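Local structure of acetoin utilization protein (Exiguobacterium sibiricum, 2Q04) at residues K34-L39 against A104-G109. The protein probably transfers an acyl group from coenzyme A, as GNAT-family acetyltransferases do, perhaps in acetoin utilization. Sequence-based numbering, arbitrary orientation.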
loop_
_atom_site.group_PDB
_atom_site.type_symbol
_atom_site.label_atom_id
_atom_site.label_comp_id
_atom_site.label_asym_id
_atom_site.label_seq_id
_atom_site.Cartn_x
_atom_site.Cartn_y
_atom_site.Cartn_z
ATOM N N LYS A 34 12.485 -0.316 15.173
ATOM C CA LYS A 34 11.583 -1.127 15.978
ATOM C C LYS A 34 10.130 -0.790 15.651
ATOM O O LYS A 34 9.693 0.333 15.849
ATOM C CB LYS A 34 11.846 -0.877 17.467
ATOM C CG LYS A 34 10.949 -1.680 18.406
ATOM C CD LYS A 34 11.380 -1.526 19.862
ATOM C CE LYS A 34 10.589 -2.455 20.783
ATOM N NZ LYS A 34 11.087 -2.418 22.193
ATOM N N LEU A 35 9.386 -1.765 15.147
ATOM C CA LEU A 35 7.966 -1.558 14.865
ATOM C C LEU A 35 7.202 -1.220 16.141
ATOM O O LEU A 35 7.338 -1.907 17.165
ATOM C CB LEU A 35 7.344 -2.803 14.222
ATOM C CG LEU A 35 7.336 -2.882 12.694
ATOM C CD1 LEU A 35 6.519 -4.090 12.244
ATOM C CD2 LEU A 35 6.778 -1.613 12.077
ATOM N N ASP A 36 6.389 -0.169 16.071
ATOM C CA ASP A 36 5.552 0.228 17.189
ATOM C C ASP A 36 4.606 -0.929 17.566
ATOM O O ASP A 36 4.064 -1.600 16.679
ATOM C CB ASP A 36 4.732 1.457 16.817
ATOM C CG ASP A 36 3.999 2.031 17.983
ATOM O OD1 ASP A 36 4.651 2.679 18.829
ATOM O OD2 ASP A 36 2.767 1.842 18.063
ATOM N N PRO A 37 4.387 -1.153 18.890
ATOM C CA PRO A 37 3.540 -2.278 19.344
ATOM C C PRO A 37 2.090 -2.230 18.831
ATOM O O PRO A 37 1.400 -3.247 18.856
ATOM C CB PRO A 37 3.561 -2.139 20.873
ATOM C CG PRO A 37 4.771 -1.320 21.174
ATOM C CD PRO A 37 4.938 -0.391 20.029
ATOM N N GLY A 38 1.651 -1.062 18.352
ATOM C CA GLY A 38 0.273 -0.886 17.896
ATOM C C GLY A 38 0.047 -1.158 16.415
ATOM O O GLY A 38 -0.993 -0.785 15.869
ATOM N N LEU A 39 1.009 -1.818 15.763
ATOM C CA LEU A 39 0.888 -2.146 14.330
ATOM C C LEU A 39 0.672 -3.651 14.143
ATOM O O LEU A 39 1.485 -4.339 13.510
ATOM C CB LEU A 39 2.137 -1.683 13.570
ATOM C CG LEU A 39 2.369 -0.156 13.536
ATOM C CD1 LEU A 39 3.769 0.165 13.074
ATOM C CD2 LEU A 39 1.347 0.536 12.654
ATOM N N ALA A 104 -0.073 3.389 13.549
ATOM C CA ALA A 104 -0.484 3.201 14.946
ATOM C C ALA A 104 -1.723 4.042 15.265
ATOM O O ALA A 104 -1.831 5.187 14.838
ATOM C CB ALA A 104 0.656 3.560 15.889
ATOM N N ALA A 105 -2.635 3.462 16.043
ATOM C CA ALA A 105 -3.936 4.087 16.350
ATOM C C ALA A 105 -3.820 5.508 16.943
ATOM O O ALA A 105 -4.587 6.403 16.577
ATOM C CB ALA A 105 -4.732 3.190 17.294
ATOM N N ARG A 106 -2.865 5.707 17.850
ATOM C CA ARG A 106 -2.706 7.010 18.518
ATOM C C ARG A 106 -2.267 8.119 17.545
ATOM O O ARG A 106 -2.369 9.308 17.867
ATOM C CB ARG A 106 -1.714 6.907 19.688
ATOM C CG ARG A 106 -0.260 6.739 19.278
ATOM C CD ARG A 106 0.662 6.776 20.510
ATOM N NE ARG A 106 2.083 6.792 20.144
ATOM C CZ ARG A 106 2.778 5.719 19.760
ATOM N NH1 ARG A 106 2.177 4.529 19.657
ATOM N NH2 ARG A 106 4.070 5.838 19.449
ATOM N N PHE A 107 -1.776 7.721 16.364
ATOM C CA PHE A 107 -1.359 8.681 15.322
ATOM C C PHE A 107 -2.449 8.908 14.256
ATOM O O PHE A 107 -2.236 9.641 13.282
ATOM C CB PHE A 107 -0.068 8.207 14.648
ATOM C CG PHE A 107 1.161 8.525 15.422
ATOM C CD1 PHE A 107 1.759 9.775 15.317
ATOM C CD2 PHE A 107 1.718 7.594 16.276
ATOM C CE1 PHE A 107 2.897 10.079 16.044
ATOM C CE2 PHE A 107 2.859 7.897 17.006
ATOM C CZ PHE A 107 3.443 9.140 16.890
ATOM N N ARG A 108 -3.611 8.300 14.451
ATOM C CA ARG A 108 -4.703 8.445 13.506
ATOM C C ARG A 108 -5.212 9.875 13.518
ATOM O O ARG A 108 -5.218 10.528 14.559
ATOM C CB ARG A 108 -5.842 7.481 13.851
ATOM N N GLY A 109 -5.597 10.373 12.341
ATOM C CA GLY A 109 -6.137 11.738 12.210
ATOM C C GLY A 109 -5.067 12.811 11.992
ATOM O O GLY A 109 -5.387 13.997 11.870
#
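Arg-106 reaches across from the 104-109 loop to form a salt bridge with Asp-36, gripping it end-on through NH1 and NH2, a worked example of how one carboxylate can serve its own turn and a distant loop at once. NH1 and NH2 of Arg-106 both converge on OD1 of Asp-36, at 3.2 and 3.3 Å, with the acceptor lying in the guanidinium plane. Both nitrogens approach from one face of the carboxylate, whose plane is turned 46° from that of the guanidinium. NH1 of Arg-106 also makes a weak bond to OD2 of Asp-36 at 3.2 Å. Within its own segment, OD2 of Asp-36 accepts from N of Gly-38 at 3.1 Å, forming an Asx turn. Donors from two parts of the chain probably limit rotation of the carboxylate, whose CG is anti to the backbone N of Asp-36 (chi1 -172°).

Close packing is concentrated at Ala-104, where OD2 of Asp-36 lies 3.5 Å from the methyl CB. Leu-39 adds a second approach, its CD2 coming to 3.3 Å from N of Ala-104, although the two side chains are only loosely apposed. The more solvent-accessible side is formed by exposed Gly-38 and Arg-106; the arginine spans it with a chain extended from CG to NE, and CE2 of Phe-107 lies over one guanidinium face. Replacing Asp-36 by an alanine would probably leave Arg-106 without its carboxylate mate and Gly-38 N without this acceptor, and the guanidinium less firmly fixed.

Strand 71-79 links the neighbourhood through backbone hydrogen bonds, Ile-72 with Asp-36 and Ile-73 with Ala-104. The contact joins a type I beta turn, Asp-36 to Leu-39, to the 3-10 segment 105-107 between strand 95-103 and helix 112-121, the strand-loop-helix passage that in GNAT acetyltransferases typically carries the coenzyme A pyrophosphate-binding loop.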